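Local coordinates for protein nicotinate-nucleotide--dimethylbenzimidazole phosphoribosyltransferase (Thermus thermophilus HB8, PDB 1WX1) that probably catalyses the transfer of phosphoribose from nicotinate mononucleotide to 5,6-dimethylbenzimidazole, giving alpha-ribazole 5'-phosphate for cobalamin biosynthesis, at residues Ala52-His56 with Gly227-Ile233; Leu174-Leu179 with Leu259-Lys263; Asp250-Ala256 with Gly282-Leu287. All blocks are in the same frame, centred on the assembly; numbering follows the deposited sequence.

Overall arrangement
All three contacts belong to the parallel alpha/beta core. Strand 47-54 lies between 94-100 and 157-163, followed by 247-249 and 272-274, the Rossmann-like order. Contact 1 sets strand 47-54 against helix 228-242. Contacts 2 and 3 share helix 252-264, on the sheet side; helices 167-179 and 281-290 pack against it. Centres of contacts 2 and 3 are about 10 Å apart; that of contact 1 lies about 14 Å and 15 Å from them. Along the chain contact 1 closes before contact 3 opens, while contact 2 crosses both. L230 and V231 pack on L174 and L260 of contact 2, L230 and I233 on P253 and V254 of contact 3. T175 of contact 2 probably hydrogen-bonds Q286 of contact 3.

Contact 1: Ala52-His56 with Gly227-Ile233; sequences AAADH and GLELVAI
This contact joins the C-terminal end of strand 47-54, inside the Rossmann-like parallel sheet, to the first turns of helix 228-242, with A52, A54 and H56 meeting E229 and its neighbours. The axes of strand 52-54 and helix 228-233 run nearly antiparallel, at 159°. H56 NE2 donates to E229 OE2 over 2.6 Å. The oxygen lies in the ring plane and accepts on its syn lone pair, while the carboxylate plane is turned 58° from the ring. E229 reaches this place by a fold in its chain: after CG the side chain bends at chi2 (-86°). OE2 has a second partner in N167 ND2, and OE1 accepts from a water. Together these bonds should fix the rotation of the carboxylate. The same water sits over one face of the H56 ring, offset toward its rim, and also ties D55 O to L228 N. G227 is the N-cap, with its CA 3.7 Å from H56 CE1; a CB here would collide with the ring. The predicted proton acceptor E304 has its side chain about 9 Å from that of A53. On the apolar side, A52 CB lies 4.1 Å from A232 CB and 3.9 Å from I233 CG1.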
loop_
_atom_site.group_PDB
_atom_site.type_symbol
_atom_site.label_atom_id
_atom_site.label_comp_id
_atom_site.label_asym_id
_atom_site.label_seq_id
_atom_site.Cartn_x
_atom_site.Cartn_y
_atom_site.Cartn_z
ATOM N N ALA A 52 -11.126 9.156 17.372
ATOM C CA ALA A 52 -11.846 9.250 18.639
ATOM C C ALA A 52 -10.868 9.037 19.793
ATOM O O ALA A 52 -10.062 8.107 19.765
ATOM C CB ALA A 52 -12.958 8.207 18.683
ATOM N N ALA A 53 -10.946 9.892 20.808
ATOM C CA ALA A 53 -10.036 9.799 21.940
ATOM C C ALA A 53 -10.742 9.785 23.286
ATOM O O ALA A 53 -11.730 10.486 23.493
ATOM C CB ALA A 53 -9.040 10.961 21.898
ATOM N N ALA A 54 -10.212 8.982 24.201
ATOM C CA ALA A 54 -10.753 8.876 25.545
ATOM C C ALA A 54 -9.754 8.121 26.408
ATOM O O ALA A 54 -8.934 7.355 25.897
ATOM C CB ALA A 54 -12.094 8.138 25.525
ATOM N N ASP A 55 -9.824 8.339 27.714
ATOM C CA ASP A 55 -8.928 7.657 28.626
ATOM C C ASP A 55 -9.568 6.425 29.238
ATOM O O ASP A 55 -10.787 6.254 29.179
ATOM C CB ASP A 55 -8.424 8.626 29.690
ATOM C CG ASP A 55 -7.252 9.446 29.187
ATOM O OD1 ASP A 55 -7.338 10.693 29.165
ATOM O OD2 ASP A 55 -6.241 8.824 28.796
ATOM N N HIS A 56 -8.731 5.570 29.815
ATOM C CA HIS A 56 -9.177 4.305 30.388
ATOM C C HIS A 56 -8.739 4.096 31.836
ATOM O O HIS A 56 -7.561 4.243 32.161
ATOM C CB HIS A 56 -8.628 3.163 29.529
ATOM C CG HIS A 56 -9.060 3.223 28.100
ATOM N ND1 HIS A 56 -10.055 2.417 27.585
ATOM C CD2 HIS A 56 -8.660 4.018 27.076
ATOM C CE1 HIS A 56 -10.250 2.712 26.315
ATOM N NE2 HIS A 56 -9.413 3.683 25.981
ATOM N N GLY A 227 -14.428 0.798 25.981
ATOM C CA GLY A 227 -13.931 2.150 26.167
ATOM C C GLY A 227 -14.841 3.127 25.442
ATOM O O GLY A 227 -15.541 2.758 24.493
ATOM N N LEU A 228 -14.835 4.378 25.881
ATOM C CA LEU A 228 -15.679 5.399 25.272
ATOM C C LEU A 228 -15.385 5.651 23.797
ATOM O O LEU A 228 -16.310 5.778 22.996
ATOM C CB LEU A 228 -15.546 6.709 26.052
ATOM C CG LEU A 228 -16.140 6.643 27.462
ATOM C CD1 LEU A 228 -15.459 7.664 28.357
ATOM C CD2 LEU A 228 -17.654 6.887 27.396
ATOM N N GLU A 229 -14.105 5.734 23.439
ATOM C CA GLU A 229 -13.736 5.994 22.054
ATOM C C GLU A 229 -14.036 4.775 21.181
ATOM O O GLU A 229 -14.252 4.909 19.980
ATOM C CB GLU A 229 -12.250 6.394 21.945
ATOM C CG GLU A 229 -11.257 5.244 21.929
ATOM C CD GLU A 229 -10.854 4.784 23.313
ATOM O OE1 GLU A 229 -11.721 4.767 24.212
ATOM O OE2 GLU A 229 -9.667 4.425 23.491
ATOM N N LEU A 230 -14.061 3.587 21.778
ATOM C CA LEU A 230 -14.362 2.381 21.006
ATOM C C LEU A 230 -15.839 2.408 20.606
ATOM O O LEU A 230 -16.205 2.022 19.494
ATOM C CB LEU A 230 -14.055 1.114 21.826
ATOM C CG LEU A 230 -12.622 0.963 22.358
ATOM C CD1 LEU A 230 -12.453 -0.422 22.984
ATOM C CD2 LEU A 230 -11.610 1.147 21.228
ATOM N N VAL A 231 -16.685 2.868 21.521
ATOM C CA VAL A 231 -18.114 2.971 21.259
ATOM C C VAL A 231 -18.340 4.107 20.252
ATOM O O VAL A 231 -19.188 4.001 19.366
ATOM C CB VAL A 231 -18.889 3.261 22.558
ATOM C CG1 VAL A 231 -20.369 3.475 22.258
ATOM C CG2 VAL A 231 -18.703 2.101 23.529
ATOM N N ALA A 232 -17.582 5.192 20.395
ATOM C CA ALA A 232 -17.700 6.317 19.472
ATOM C C ALA A 232 -17.302 5.850 18.072
ATOM O O ALA A 232 -17.891 6.269 17.073
ATOM C CB ALA A 232 -16.795 7.465 19.916
ATOM N N ILE A 233 -16.303 4.974 18.006
ATOM C CA ILE A 233 -15.846 4.455 16.727
ATOM C C ILE A 233 -16.962 3.659 16.055
ATOM O O ILE A 233 -17.133 3.723 14.837
ATOM C CB ILE A 233 -14.556 3.629 16.912
ATOM C CG1 ILE A 233 -13.387 4.607 17.125
ATOM C CG2 ILE A 233 -14.304 2.727 15.698
ATOM C CD1 ILE A 233 -12.115 3.975 17.650
HETATM O O HOH W 1 -12.306 5.036 27.057
#

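Contact 2: Leu174-Leu179 with Leu259-Lys263; sequences LTAALL and LLAWK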
loop_
_atom_site.group_PDB
_atom_site.type_symbol
_atom_site.label_atom_id
_atom_site.label_comp_id
_atom_site.label_asym_id
_atom_site.label_seq_id
_atom_site.Cartn_x
_atom_site.Cartn_y
_atom_site.Cartn_z
ATOM N N LEU A 174 -13.580 -6.081 24.760
ATOM C CA LEU A 174 -14.743 -5.918 23.901
ATOM C C LEU A 174 -14.743 -6.965 22.792
ATOM O O LEU A 174 -15.784 -7.536 22.464
ATOM C CB LEU A 174 -14.758 -4.514 23.293
ATOM C CG LEU A 174 -15.920 -4.210 22.341
ATOM C CD1 LEU A 174 -17.246 -4.427 23.064
ATOM C CD2 LEU A 174 -15.817 -2.771 21.846
ATOM N N THR A 175 -13.573 -7.223 22.220
ATOM C CA THR A 175 -13.477 -8.204 21.148
ATOM C C THR A 175 -13.817 -9.596 21.675
ATOM O O THR A 175 -14.608 -10.323 21.072
ATOM C CB THR A 175 -12.071 -8.211 20.535
ATOM O OG1 THR A 175 -11.808 -6.934 19.938
ATOM C CG2 THR A 175 -11.954 -9.300 19.471
ATOM N N ALA A 176 -13.223 -9.961 22.806
ATOM C CA ALA A 176 -13.477 -11.264 23.408
ATOM C C ALA A 176 -14.962 -11.430 23.729
ATOM O O ALA A 176 -15.553 -12.478 23.455
ATOM C CB ALA A 176 -12.635 -11.431 24.678
ATOM N N ALA A 177 -15.569 -10.390 24.289
ATOM C CA ALA A 177 -16.978 -10.433 24.651
ATOM C C ALA A 177 -17.901 -10.593 23.441
ATOM O O ALA A 177 -18.815 -11.419 23.455
ATOM C CB ALA A 177 -17.352 -9.179 25.437
ATOM N N LEU A 178 -17.658 -9.806 22.396
ATOM C CA LEU A 178 -18.479 -9.867 21.190
ATOM C C LEU A 178 -18.285 -11.142 20.377
ATOM O O LEU A 178 -19.233 -11.650 19.787
ATOM C CB LEU A 178 -18.188 -8.664 20.287
ATOM C CG LEU A 178 -18.445 -7.280 20.881
ATOM C CD1 LEU A 178 -18.137 -6.211 19.837
ATOM C CD2 LEU A 178 -19.887 -7.181 21.329
ATOM N N LEU A 179 -17.057 -11.650 20.338
ATOM C CA LEU A 179 -16.764 -12.852 19.568
ATOM C C LEU A 179 -16.738 -14.130 20.404
ATOM O O LEU A 179 -16.619 -15.227 19.858
ATOM C CB LEU A 179 -15.429 -12.695 18.848
ATOM C CG LEU A 179 -15.300 -11.491 17.913
ATOM C CD1 LEU A 179 -13.956 -11.548 17.226
ATOM C CD2 LEU A 179 -16.421 -11.490 16.882
ATOM N N LEU A 259 -16.456 -3.992 15.096
ATOM C CA LEU A 259 -17.151 -5.232 15.452
ATOM C C LEU A 259 -18.433 -4.900 16.200
ATOM O O LEU A 259 -19.479 -5.538 15.996
ATOM C CB LEU A 259 -16.256 -6.120 16.328
ATOM C CG LEU A 259 -15.101 -6.837 15.624
ATOM C CD1 LEU A 259 -14.275 -7.597 16.652
ATOM C CD2 LEU A 259 -15.651 -7.795 14.571
ATOM N N LEU A 260 -18.354 -3.898 17.074
ATOM C CA LEU A 260 -19.520 -3.476 17.836
ATOM C C LEU A 260 -20.589 -2.943 16.884
ATOM O O LEU A 260 -21.773 -3.267 17.015
ATOM C CB LEU A 260 -19.133 -2.392 18.852
ATOM C CG LEU A 260 -20.286 -1.792 19.664
ATOM C CD1 LEU A 260 -21.082 -2.895 20.350
ATOM C CD2 LEU A 260 -19.725 -0.813 20.688
ATOM N N ALA A 261 -20.166 -2.129 15.920
ATOM C CA ALA A 261 -21.085 -1.559 14.938
ATOM C C ALA A 261 -21.732 -2.687 14.129
ATOM O O ALA A 261 -22.938 -2.668 13.866
ATOM C CB ALA A 261 -20.328 -0.608 14.004
ATOM N N TRP A 262 -20.917 -3.661 13.739
ATOM C CA TRP A 262 -21.380 -4.808 12.969
ATOM C C TRP A 262 -22.451 -5.580 13.742
ATOM O O TRP A 262 -23.464 -5.996 13.175
ATOM C CB TRP A 262 -20.188 -5.718 12.652
ATOM C CG TRP A 262 -20.531 -6.950 11.880
ATOM C CD1 TRP A 262 -21.382 -7.045 10.814
ATOM C CD2 TRP A 262 -19.981 -8.255 12.069
ATOM N NE1 TRP A 262 -21.405 -8.336 10.335
ATOM C CE2 TRP A 262 -20.563 -9.111 11.107
ATOM C CE3 TRP A 262 -19.079 -8.809 12.996
ATOM C CZ2 TRP A 262 -20.239 -10.464 10.994
ATOM C CZ3 TRP A 262 -18.755 -10.163 12.893
ATOM C CH2 TRP A 262 -19.352 -10.977 11.912
ATOM N N LYS A 263 -22.228 -5.762 15.039
ATOM C CA LYS A 263 -23.186 -6.475 15.874
ATOM C C LYS A 263 -24.514 -5.735 15.935
ATOM O O LYS A 263 -25.566 -6.350 16.074
ATOM C CB LYS A 263 -22.630 -6.663 17.289
ATOM C CG LYS A 263 -21.447 -7.608 17.338
ATOM C CD LYS A 263 -21.797 -8.936 16.686
ATOM C CE LYS A 263 -20.582 -9.840 16.570
ATOM N NZ LYS A 263 -20.933 -11.091 15.847
HETATM O O HOH W 2 -21.814 -12.289 17.941
#
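L178 reaches across to L259, L260 and K263 and carries much of this contact. Its CB points toward helix 252-264. CG stands beside the backbone N, anti to the carbonyl carbon (chi1 -60°), and holds the fork of two methyls against the partner helix. CD1 goes deepest. It presses on the backbone where L259 joins L260, with L260 N 3.6 Å from L178 CD1. The CB atoms of both partners also touch this methyl: L178 CD1 is 4.0 Å from L259 CB and 4.1 Å from L260 CB. CD2, the other branch, faces the stem of K263, with L178 CD2 4.3 Å from K263 CG. The lysine then bends at chi2 and passes its CE by L178 O. Its NZ donates to a water 2.6 Å away, and that water donates in turn to L178 O. K263 is exposed, so this bridge lies toward solvent.

L259 CD1 meets two partners on one side. L179 CD1 lies 4.0 Å from L259 CD1, the two side chains meeting at about a right angle. T175 CG2 comes equally near. T175 OG1 turns to its own helix, where it bonds A171 O, and also bonds Q286 NE2 of helix 281-290. L174 CD2 adds a looser touch on L260 CB. Other helices close the surroundings: A222 of helix 218-225 touches L174 and L260, and L290 of helix 281-290 touches L259.

Leucines make most of the interface, with K263 and T175 at its borders. The axes of the short segments 174-179 and 259-263 pass 10.6 Å apart at 27°. The two helices follow adjacent strands, 157-163 and 247-249, of the Rossmann-like sheet, and their shallow crossing is helix-on-helix packing within an alpha/beta fold.

Contact 3: Asp250-Ala256 with Gly282-Leu287; sequences DGFPVTA and GHRHQL
T255 and H283 are brought together by their first torsions. H283 CG is anti to its own backbone N (chi1 -159°), which sends the ring toward the start of helix 252-264. T255 OG1 stands beside the backbone N (chi1 -58°), where it can also turn back along its helix. H283 NE2 donates to T255 OG1 over 3.0 Å, with the oxygen near the ring plane. T255 OG1 in turn donates to G251 O at 2.7 Å, coming from above the carbonyl plane. G251 O also accepts from T255 N, so two donors of one residue grip it. The other ring nitrogen, H283 ND1, is bonded to S278 N, which should help fix the ring's rotation. One face of the ring is covered by G251 in a CH-pi contact, with CA 4.1 Å from the centroid; L287 CD1 lies over the opposite face.

G251 is the N-cap of helix 252-264, the helix that leaves strand 247-249 of the Rossmann-like sheet. D250 just before it bonds G305 N and A308 N, and its side chain is about 6 Å from that of E304, the predicted proton acceptor. An alanine at T255 would remove the hydroxyl and would probably leave H283 NE2 without this acceptor and the ring less firmly held.

Q286 reaches past T255 with an extended chain; Q286 CB lies 3.6 Å from T255 CG2. Its amide plane is 38° from the F252 ring, and Q286 OE1 lies 3.2 Å from F252 CD2. Q286 NE2 donates to F252 O at 3.2 Å and is also bonded to T175 OG1 of helix 167-179. A256 N reaches F252 O from the opposite face of the carbonyl plane. F252 CE2 ends 3.5 Å from G282 C, where a CB on G282 would clash with the ring.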
loop_
_atom_site.group_PDB
_atom_site.type_symbol
_atom_site.label_atom_id
_atom_site.label_comp_id
_atom_site.label_asym_id
_atom_site.label_seq_id
_atom_site.Cartn_x
_atom_site.Cartn_y
_atom_site.Cartn_z
ATOM N N ASP A 250 -8.804 0.449 10.645
ATOM C CA ASP A 250 -7.431 0.703 11.035
ATOM C C ASP A 250 -6.960 -0.513 11.838
ATOM O O ASP A 250 -7.126 -1.654 11.395
ATOM C CB ASP A 250 -7.314 1.980 11.879
ATOM C CG ASP A 250 -5.867 2.343 12.178
ATOM O OD1 ASP A 250 -5.036 2.206 11.260
ATOM O OD2 ASP A 250 -5.559 2.767 13.318
ATOM N N GLY A 251 -6.415 -0.272 13.027
ATOM C CA GLY A 251 -5.900 -1.359 13.844
ATOM C C GLY A 251 -6.848 -2.080 14.780
ATOM O O GLY A 251 -8.060 -2.064 14.596
ATOM N N PHE A 252 -6.269 -2.698 15.810
ATOM C CA PHE A 252 -7.000 -3.490 16.798
ATOM C C PHE A 252 -8.139 -2.760 17.528
ATOM O O PHE A 252 -9.279 -3.231 17.527
ATOM C CB PHE A 252 -5.985 -4.085 17.797
ATOM C CG PHE A 252 -6.569 -5.086 18.762
ATOM C CD1 PHE A 252 -6.409 -4.915 20.139
ATOM C CD2 PHE A 252 -7.251 -6.206 18.305
ATOM C CE1 PHE A 252 -6.916 -5.852 21.043
ATOM C CE2 PHE A 252 -7.763 -7.150 19.201
ATOM C CZ PHE A 252 -7.596 -6.971 20.574
ATOM N N PRO A 253 -7.854 -1.604 18.158
ATOM C CA PRO A 253 -8.921 -0.884 18.862
ATOM C C PRO A 253 -10.004 -0.381 17.905
ATOM O O PRO A 253 -11.197 -0.490 18.188
ATOM C CB PRO A 253 -8.169 0.259 19.554
ATOM C CG PRO A 253 -6.793 -0.328 19.776
ATOM C CD PRO A 253 -6.540 -1.003 18.448
ATOM N N VAL A 254 -9.592 0.167 16.765
ATOM C CA VAL A 254 -10.566 0.660 15.790
ATOM C C VAL A 254 -11.441 -0.480 15.276
ATOM O O VAL A 254 -12.653 -0.336 15.136
ATOM C CB VAL A 254 -9.866 1.357 14.593
ATOM C CG1 VAL A 254 -10.852 1.543 13.433
ATOM C CG2 VAL A 254 -9.329 2.721 15.042
ATOM N N THR A 255 -10.822 -1.619 14.999
ATOM C CA THR A 255 -11.560 -2.764 14.498
ATOM C C THR A 255 -12.484 -3.325 15.571
ATOM O O THR A 255 -13.517 -3.898 15.257
ATOM C CB THR A 255 -10.588 -3.838 13.968
ATOM O OG1 THR A 255 -9.776 -3.248 12.946
ATOM C CG2 THR A 255 -11.351 -5.016 13.354
ATOM N N ALA A 256 -12.124 -3.151 16.842
ATOM C CA ALA A 256 -12.995 -3.615 17.921
ATOM C C ALA A 256 -14.261 -2.754 17.855
ATOM O O ALA A 256 -15.373 -3.239 18.070
ATOM C CB ALA A 256 -12.306 -3.447 19.279
ATOM N N GLY A 282 -4.445 -9.951 18.321
ATOM C CA GLY A 282 -5.886 -10.039 18.159
ATOM C C GLY A 282 -6.481 -9.467 16.884
ATOM O O GLY A 282 -7.620 -9.781 16.542
ATOM N N HIS A 283 -5.728 -8.635 16.172
ATOM C CA HIS A 283 -6.232 -8.028 14.942
ATOM C C HIS A 283 -6.606 -9.081 13.892
ATOM O O HIS A 283 -7.654 -9.024 13.264
ATOM C CB HIS A 283 -5.148 -7.102 14.389
ATOM C CG HIS A 283 -5.773 -6.098 13.456
ATOM N ND1 HIS A 283 -5.099 -5.503 12.441
ATOM C CD2 HIS A 283 -7.086 -5.616 13.458
ATOM C CE1 HIS A 283 -5.986 -4.683 11.846
ATOM N NE2 HIS A 283 -7.184 -4.730 12.434
ATOM N N ARG A 284 -5.743 -10.071 13.687
ATOM C CA ARG A 284 -6.036 -11.106 12.700
ATOM C C ARG A 284 -7.350 -11.823 13.014
ATOM O O ARG A 284 -8.124 -12.131 12.106
ATOM C CB ARG A 284 -4.894 -12.127 12.620
ATOM C CG ARG A 284 -5.208 -13.313 11.703
ATOM C CD ARG A 284 -5.500 -12.878 10.262
ATOM N NE ARG A 284 -4.282 -12.760 9.460
ATOM C CZ ARG A 284 -4.245 -12.311 8.206
ATOM N NH1 ARG A 284 -5.361 -11.929 7.600
ATOM N NH2 ARG A 284 -3.091 -12.256 7.553
ATOM N N HIS A 285 -7.606 -12.082 14.294
ATOM C CA HIS A 285 -8.836 -12.756 14.694
ATOM C C HIS A 285 -10.056 -11.926 14.332
ATOM O O HIS A 285 -11.072 -12.461 13.885
ATOM C CB HIS A 285 -8.838 -13.024 16.200
ATOM C CG HIS A 285 -7.797 -14.004 16.635
ATOM N ND1 HIS A 285 -7.794 -15.318 16.220
ATOM C CD2 HIS A 285 -6.720 -13.863 17.445
ATOM C CE1 HIS A 285 -6.762 -15.945 16.756
ATOM N NE2 HIS A 285 -6.094 -15.083 17.503
ATOM N N GLN A 286 -9.957 -10.618 14.536
ATOM C CA GLN A 286 -11.060 -9.720 14.221
ATOM C C GLN A 286 -11.344 -9.716 12.723
ATOM O O GLN A 286 -12.499 -9.791 12.302
ATOM C CB GLN A 286 -10.725 -8.296 14.661
ATOM C CG GLN A 286 -10.500 -8.129 16.155
ATOM C CD GLN A 286 -10.036 -6.731 16.485
ATOM O OE1 GLN A 286 -9.191 -6.184 15.790
ATOM N NE2 GLN A 286 -10.580 -6.149 17.546
ATOM N N LEU A 287 -10.285 -9.604 11.928
ATOM C CA LEU A 287 -10.424 -9.577 10.480
ATOM C C LEU A 287 -10.974 -10.900 9.955
ATOM O O LEU A 287 -11.747 -10.917 8.994
ATOM C CB LEU A 287 -9.083 -9.253 9.822
ATOM C CG LEU A 287 -8.555 -7.838 10.098
ATOM C CD1 LEU A 287 -7.279 -7.620 9.319
ATOM C CD2 LEU A 287 -9.604 -6.796 9.700
#